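Local atomic coordinates of endoglucanase (Clostridium thermocellum, PDB entry 2YIK), a protein that probably hydrolyses internal beta-1,4-glucosidic bonds of cellulose, as a glycoside hydrolase of family 9. Residues T86-G91 against G206-K211; R167-D172 against L245-A250. All blocks are in the same frame, centred on the assembly; numbering follows the deposited sequence.

Interaction 1. Residues T86-G91 against G206-K211; sequences TNMSDG and GWFITK
Asn87 turns CG into the position between its own backbone N and carbonyl carbon (chi1 74°), which directs the amide at Trp207 and Phe208; Met88, bent at its last torsion, folds its methyl over the Phe208 ring. The amide oxygen OD1 of Asn87 takes the backbone N-H of Phe208 in a short bond of 2.7 Å. That bond is nearly straight, 172° at the hydrogen, with the donor tilted somewhat from the carbonyl plane. On the other branch, ND2 of Asn87 lies at the edge of the Trp207 indole, 3.8 Å from CE3, the two planes inclined by 62°. Met88 CE sits 3.4 Å from the centroid of the Phe208 ring, almost on its normal, a CH-pi contact; SD stands obliquely, over the CG-CB side of the ring, a Met-aromatic contact. Thr86 meets the same ring with CB, 3.7 Å from Phe208 CE1. Its OG1 accepts from Met88 N, forming an ST turn, and is also bonded to Asp82 O. One water donates to both Asn87 O and Phe208 O, and the bond from Asn87 N to Gly206 O is weak. The chemistry is thus divided: the Asn87 side-chain amide satisfies the Phe208 N-H, much as the carbonyl of an adjoining strand would, while beside it a thioether methyl and an aromatic face join the lead-in to helix 90-100 to strand 206-209 by apolar packing.

Interaction 2. Residues R167-D172 against L245-A250; sequences RCTFRD and LDYAKA
The Tyr247 ring carries Arg171 over one face, with NH1 3.2 Å above the plane and offset toward the rim, and has Thr169 CB and a water at its edge. Over one face of the Arg171 guanidinium lies Tyr247 CA, offset toward the rim, with Asp246 at the edge. Arg171 CZ lies 4.3 Å from the ring centroid, almost on the normal, a cation-pi contact; the guanidinium is nevertheless steeply inclined to the ring, by 61°, and CD adds a CH-pi contact. NH1 and NH2 grip Asp246 end-on in a salt bridge. OD2 of Asp246 accepts from both Arg171 nitrogens, NH1 at 2.7 Å and NH2 at 2.9 Å, while OD1 takes a third bond from NH2 at 3.1 Å. The donors come from above the carboxylate plane although the oxygens lie close to the guanidinium plane. A bend at chi3 turns the guanidinium toward helix 238-257, between Asp246 and Ala250, whose CB packs 3.6 Å from Arg171 NH2; Gly175 O accepts from NE, further fixing the group. A water bridges Thr169 O and Tyr247 OH. Strand 169-171 runs nearly perpendicular to the 245-250 part of helix 238-257, at 83°; strand 177-184 pairs with it and meets Ala250 through Val177, while helix 216-233 packs against Tyr247 through Leu226.

From the N terminus, the chain first passes 86-91, leading into helix 90-100, and then 167-172, which starts at the last residue of helix 151-167 and takes in strand 169-171. Next comes 206-211, where interaction 1 closes a loop spanning 114 residues. Only afterwards does it reach 245-250 on helix 238-257, closing the 72-residue loop of interaction 2. The two loops therefore cross rather than nest. Both contacts reach the same small antiparallel sheet, in which strand 177-184 pairs with both 169-171 and 206-209. Interaction 1 ties the loop leading into helix 90-100 to this sheet, and interaction 2 ties it to helix 238-257. Their centres lie about 17 Å apart, yet they touch directly where Phe208 CE2 packs 3.6 Å from Phe170 CE1.

Interaction 1. Residues T86-G91 against G206-K211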
loop_
_atom_site.group_PDB
_atom_site.type_symbol
_atom_site.label_atom_id
_atom_site.label_comp_id
_atom_site.label_asym_id
_atom_site.label_seq_id
_atom_site.Cartn_x
_atom_site.Cartn_y
_atom_site.Cartn_z
ATOM N N THR A 86 -7.922 -22.203 10.252
ATOM C CA THR A 86 -8.510 -20.913 9.888
ATOM C C THR A 86 -9.131 -20.438 11.194
ATOM O O THR A 86 -9.150 -21.185 12.176
ATOM C CB THR A 86 -9.639 -21.018 8.827
ATOM O OG1 THR A 86 -10.844 -21.474 9.452
ATOM C CG2 THR A 86 -9.246 -21.976 7.710
ATOM N N ASN A 87 -9.637 -19.212 11.225
ATOM C CA ASN A 87 -10.250 -18.717 12.447
ATOM C C ASN A 87 -11.760 -18.578 12.295
ATOM O O ASN A 87 -12.400 -17.792 13.002
ATOM C CB ASN A 87 -9.622 -17.387 12.860
ATOM C CG ASN A 87 -10.070 -16.238 11.998
ATOM O OD1 ASN A 87 -10.321 -16.396 10.800
ATOM N ND2 ASN A 87 -10.162 -15.057 12.603
ATOM N N MET A 88 -12.328 -19.326 11.352
ATOM C CA MET A 88 -13.776 -19.328 11.168
ATOM C C MET A 88 -14.290 -20.423 12.103
ATOM O O MET A 88 -13.590 -21.402 12.355
ATOM C CB MET A 88 -14.154 -19.661 9.725
ATOM C CG MET A 88 -13.874 -18.533 8.734
ATOM S SD MET A 88 -14.248 -19.014 7.036
ATOM C CE MET A 88 -12.732 -19.916 6.603
ATOM N N SER A 89 -15.499 -20.247 12.629
ATOM C CA SER A 89 -16.100 -21.216 13.545
ATOM C C SER A 89 -16.533 -22.495 12.830
ATOM O O SER A 89 -16.685 -22.507 11.609
ATOM C CB SER A 89 -17.324 -20.599 14.232
ATOM O OG SER A 89 -18.390 -20.412 13.311
ATOM N N ASP A 90 -16.726 -23.567 13.602
ATOM C CA ASP A 90 -17.171 -24.845 13.047
ATOM C C ASP A 90 -18.525 -24.644 12.365
ATOM O O ASP A 90 -18.780 -25.172 11.285
ATOM C CB ASP A 90 -17.360 -25.899 14.145
ATOM C CG ASP A 90 -16.055 -26.430 14.696
ATOM O OD1 ASP A 90 -15.018 -26.358 13.996
ATOM O OD2 ASP A 90 -16.073 -26.949 15.838
ATOM N N GLY A 91 -19.395 -23.890 13.025
ATOM C CA GLY A 91 -20.723 -23.631 12.493
ATOM C C GLY A 91 -20.728 -22.844 11.193
ATOM O O GLY A 91 -21.505 -23.133 10.284
ATOM N N GLY A 206 -4.873 -19.137 8.482
ATOM C CA GLY A 206 -5.578 -18.246 7.584
ATOM C C GLY A 206 -6.622 -17.530 8.425
ATOM O O GLY A 206 -7.404 -18.179 9.118
ATOM N N TRP A 207 -6.633 -16.203 8.399
ATOM C CA TRP A 207 -7.606 -15.457 9.188
ATOM C C TRP A 207 -8.623 -14.854 8.221
ATOM O O TRP A 207 -8.264 -14.248 7.204
ATOM C CB TRP A 207 -6.899 -14.386 10.036
ATOM C CG TRP A 207 -5.675 -14.913 10.788
ATOM C CD1 TRP A 207 -4.471 -15.262 10.244
ATOM C CD2 TRP A 207 -5.543 -15.122 12.207
ATOM N NE1 TRP A 207 -3.600 -15.669 11.227
ATOM C CE2 TRP A 207 -4.229 -15.592 12.439
ATOM C CE3 TRP A 207 -6.404 -14.957 13.298
ATOM C CZ2 TRP A 207 -3.756 -15.898 13.725
ATOM C CZ3 TRP A 207 -5.930 -15.262 14.580
ATOM C CH2 TRP A 207 -4.617 -15.726 14.777
ATOM N N PHE A 208 -9.899 -15.039 8.547
ATOM C CA PHE A 208 -10.985 -14.601 7.682
ATOM C C PHE A 208 -11.970 -13.634 8.303
ATOM O O PHE A 208 -12.296 -13.749 9.482
ATOM C CB PHE A 208 -11.797 -15.819 7.207
ATOM C CG PHE A 208 -11.014 -16.815 6.394
ATOM C CD1 PHE A 208 -9.985 -17.557 6.966
ATOM C CD2 PHE A 208 -11.319 -17.024 5.050
ATOM C CE1 PHE A 208 -9.271 -18.484 6.214
ATOM C CE2 PHE A 208 -10.609 -17.949 4.293
ATOM C CZ PHE A 208 -9.586 -18.681 4.876
ATOM N N ILE A 209 -12.449 -12.683 7.501
ATOM C CA ILE A 209 -13.475 -11.755 7.966
ATOM C C ILE A 209 -14.779 -12.395 7.501
ATOM O O ILE A 209 -14.888 -12.886 6.373
ATOM C CB ILE A 209 -13.363 -10.336 7.356
ATOM C CG1 ILE A 209 -12.200 -9.585 7.998
ATOM C CG2 ILE A 209 -14.646 -9.543 7.625
ATOM C CD1 ILE A 209 -11.078 -9.307 7.051
ATOM N N THR A 210 -15.760 -12.361 8.386
ATOM C CA THR A 210 -17.061 -12.964 8.179
ATOM C C THR A 210 -18.115 -11.940 8.617
ATOM O O THR A 210 -17.776 -10.950 9.263
ATOM C CB THR A 210 -17.086 -14.251 9.046
ATOM O OG1 THR A 210 -16.806 -15.389 8.225
ATOM C CG2 THR A 210 -18.365 -14.404 9.776
ATOM N N LYS A 211 -19.381 -12.161 8.274
ATOM C CA LYS A 211 -20.419 -11.222 8.683
ATOM C C LYS A 211 -20.639 -11.300 10.199
ATOM O O LYS A 211 -21.328 -10.460 10.778
ATOM C CB LYS A 211 -21.736 -11.532 7.970
ATOM C CG LYS A 211 -22.514 -12.709 8.562
ATOM C CD LYS A 211 -23.645 -13.145 7.643
ATOM C CE LYS A 211 -24.651 -12.029 7.418
ATOM N NZ LYS A 211 -25.676 -11.973 8.512
HETATM O O HOH W 1 -13.558 -15.162 11.633
#

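Interaction 2. Residues R167-D172 against L245-A250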
loop_
_atom_site.group_PDB
_atom_site.type_symbol
_atom_site.label_atom_id
_atom_site.label_comp_id
_atom_site.label_asym_id
_atom_site.label_seq_id
_atom_site.Cartn_x
_atom_site.Cartn_y
_atom_site.Cartn_z
ATOM N N ARG A 167 -8.719 -13.990 -5.035
ATOM C CA ARG A 167 -8.723 -15.412 -4.675
ATOM C C ARG A 167 -9.146 -15.572 -3.211
ATOM O O ARG A 167 -9.743 -16.576 -2.831
ATOM C CB ARG A 167 -7.324 -16.028 -4.841
ATOM C CG ARG A 167 -6.931 -16.418 -6.256
ATOM C CD ARG A 167 -5.673 -17.287 -6.242
ATOM N NE ARG A 167 -4.567 -16.590 -5.608
ATOM C CZ ARG A 167 -3.753 -15.747 -6.234
ATOM N NH1 ARG A 167 -3.912 -15.500 -7.525
ATOM N NH2 ARG A 167 -2.796 -15.133 -5.555
ATOM N N CYS A 168 -8.828 -14.573 -2.392
ATOM C CA CYS A 168 -9.159 -14.612 -0.967
ATOM C C CYS A 168 -10.575 -14.146 -0.648
ATOM O O CYS A 168 -11.011 -14.191 0.503
ATOM C CB CYS A 168 -8.143 -13.784 -0.174
ATOM S SG CYS A 168 -6.507 -14.572 -0.026
ATOM N N THR A 169 -11.287 -13.685 -1.670
ATOM C CA THR A 169 -12.656 -13.239 -1.477
ATOM C C THR A 169 -13.566 -14.376 -1.923
ATOM O O THR A 169 -13.702 -14.639 -3.120
ATOM C CB THR A 169 -12.976 -11.977 -2.306
ATOM O OG1 THR A 169 -12.011 -10.953 -2.018
ATOM C CG2 THR A 169 -14.374 -11.457 -1.964
ATOM N N PHE A 170 -14.165 -15.055 -0.951
ATOM C CA PHE A 170 -15.067 -16.171 -1.213
ATOM C C PHE A 170 -16.496 -15.642 -1.330
ATOM O O PHE A 170 -17.085 -15.185 -0.344
ATOM C CB PHE A 170 -14.930 -17.194 -0.084
ATOM C CG PHE A 170 -13.549 -17.766 0.031
ATOM C CD1 PHE A 170 -12.557 -17.079 0.730
ATOM C CD2 PHE A 170 -13.204 -18.935 -0.641
ATOM C CE1 PHE A 170 -11.244 -17.547 0.757
ATOM C CE2 PHE A 170 -11.894 -19.414 -0.618
ATOM C CZ PHE A 170 -10.911 -18.715 0.078
ATOM N N ARG A 171 -17.034 -15.693 -2.548
ATOM C CA ARG A 171 -18.375 -15.191 -2.837
ATOM C C ARG A 171 -19.320 -16.286 -3.326
ATOM O O ARG A 171 -18.876 -17.273 -3.917
ATOM C CB ARG A 171 -18.290 -14.110 -3.924
ATOM C CG ARG A 171 -17.231 -13.046 -3.686
ATOM C CD ARG A 171 -16.877 -12.334 -4.991
ATOM N NE ARG A 171 -17.949 -11.465 -5.467
ATOM C CZ ARG A 171 -18.004 -10.945 -6.692
ATOM N NH1 ARG A 171 -17.053 -11.210 -7.577
ATOM N NH2 ARG A 171 -19.003 -10.141 -7.028
ATOM N N ASP A 172 -20.618 -16.117 -3.086
ATOM C CA ASP A 172 -21.567 -17.098 -3.586
ATOM C C ASP A 172 -21.763 -16.749 -5.068
ATOM O O ASP A 172 -21.243 -15.726 -5.535
ATOM C CB ASP A 172 -22.885 -17.077 -2.787
ATOM C CG ASP A 172 -23.656 -15.781 -2.921
ATOM O OD1 ASP A 172 -23.395 -14.982 -3.845
ATOM O OD2 ASP A 172 -24.558 -15.571 -2.083
ATOM N N LEU A 245 -13.499 -4.539 -10.590
ATOM C CA LEU A 245 -14.585 -3.671 -10.155
ATOM C C LEU A 245 -15.723 -4.470 -9.528
ATOM O O LEU A 245 -16.333 -4.030 -8.555
ATOM C CB LEU A 245 -15.115 -2.845 -11.329
ATOM C CG LEU A 245 -16.210 -1.823 -10.991
ATOM C CD1 LEU A 245 -15.734 -0.868 -9.915
ATOM C CD2 LEU A 245 -16.584 -1.047 -12.248
ATOM N N ASP A 246 -16.011 -5.643 -10.084
ATOM C CA ASP A 246 -17.079 -6.477 -9.546
ATOM C C ASP A 246 -16.738 -6.905 -8.114
ATOM O O ASP A 246 -17.583 -6.839 -7.214
ATOM C CB ASP A 246 -17.296 -7.708 -10.428
ATOM C CG ASP A 246 -18.286 -8.680 -9.828
ATOM O OD1 ASP A 246 -19.408 -8.271 -9.503
ATOM O OD2 ASP A 246 -17.948 -9.866 -9.679
ATOM N N TYR A 247 -15.502 -7.343 -7.900
ATOM C CA TYR A 247 -15.073 -7.742 -6.566
ATOM C C TYR A 247 -15.039 -6.526 -5.627
ATOM O O TYR A 247 -15.423 -6.623 -4.460
ATOM C CB TYR A 247 -13.689 -8.405 -6.616
ATOM C CG TYR A 247 -13.713 -9.892 -6.918
ATOM C CD1 TYR A 247 -13.923 -10.367 -8.216
ATOM C CD2 TYR A 247 -13.523 -10.827 -5.899
ATOM C CE1 TYR A 247 -13.938 -11.745 -8.490
ATOM C CE2 TYR A 247 -13.537 -12.199 -6.155
ATOM C CZ TYR A 247 -13.744 -12.653 -7.451
ATOM O OH TYR A 247 -13.757 -14.009 -7.697
ATOM N N ALA A 248 -14.591 -5.382 -6.137
ATOM C CA ALA A 248 -14.523 -4.165 -5.327
ATOM C C ALA A 248 -15.900 -3.773 -4.784
ATOM O O ALA A 248 -16.057 -3.522 -3.583
ATOM C CB ALA A 248 -13.932 -3.007 -6.147
ATOM N N LYS A 249 -16.894 -3.729 -5.670
ATOM C CA LYS A 249 -18.258 -3.372 -5.284
ATOM C C LYS A 249 -18.848 -4.353 -4.272
ATOM O O LYS A 249 -19.578 -3.951 -3.371
ATOM C CB LYS A 249 -19.174 -3.349 -6.507
ATOM C CG LYS A 249 -18.898 -2.283 -7.549
ATOM C CD LYS A 249 -19.656 -2.660 -8.821
ATOM C CE LYS A 249 -19.972 -1.469 -9.702
ATOM N NZ LYS A 249 -20.820 -1.888 -10.887
ATOM N N ALA A 250 -18.547 -5.638 -4.441
ATOM C CA ALA A 250 -19.055 -6.671 -3.541
ATOM C C ALA A 250 -18.461 -6.500 -2.151
ATOM O O ALA A 250 -19.171 -6.592 -1.150
ATOM C CB ALA A 250 -18.718 -8.056 -4.090
HETATM O O HOH W 2 -12.972 -15.624 -5.743
#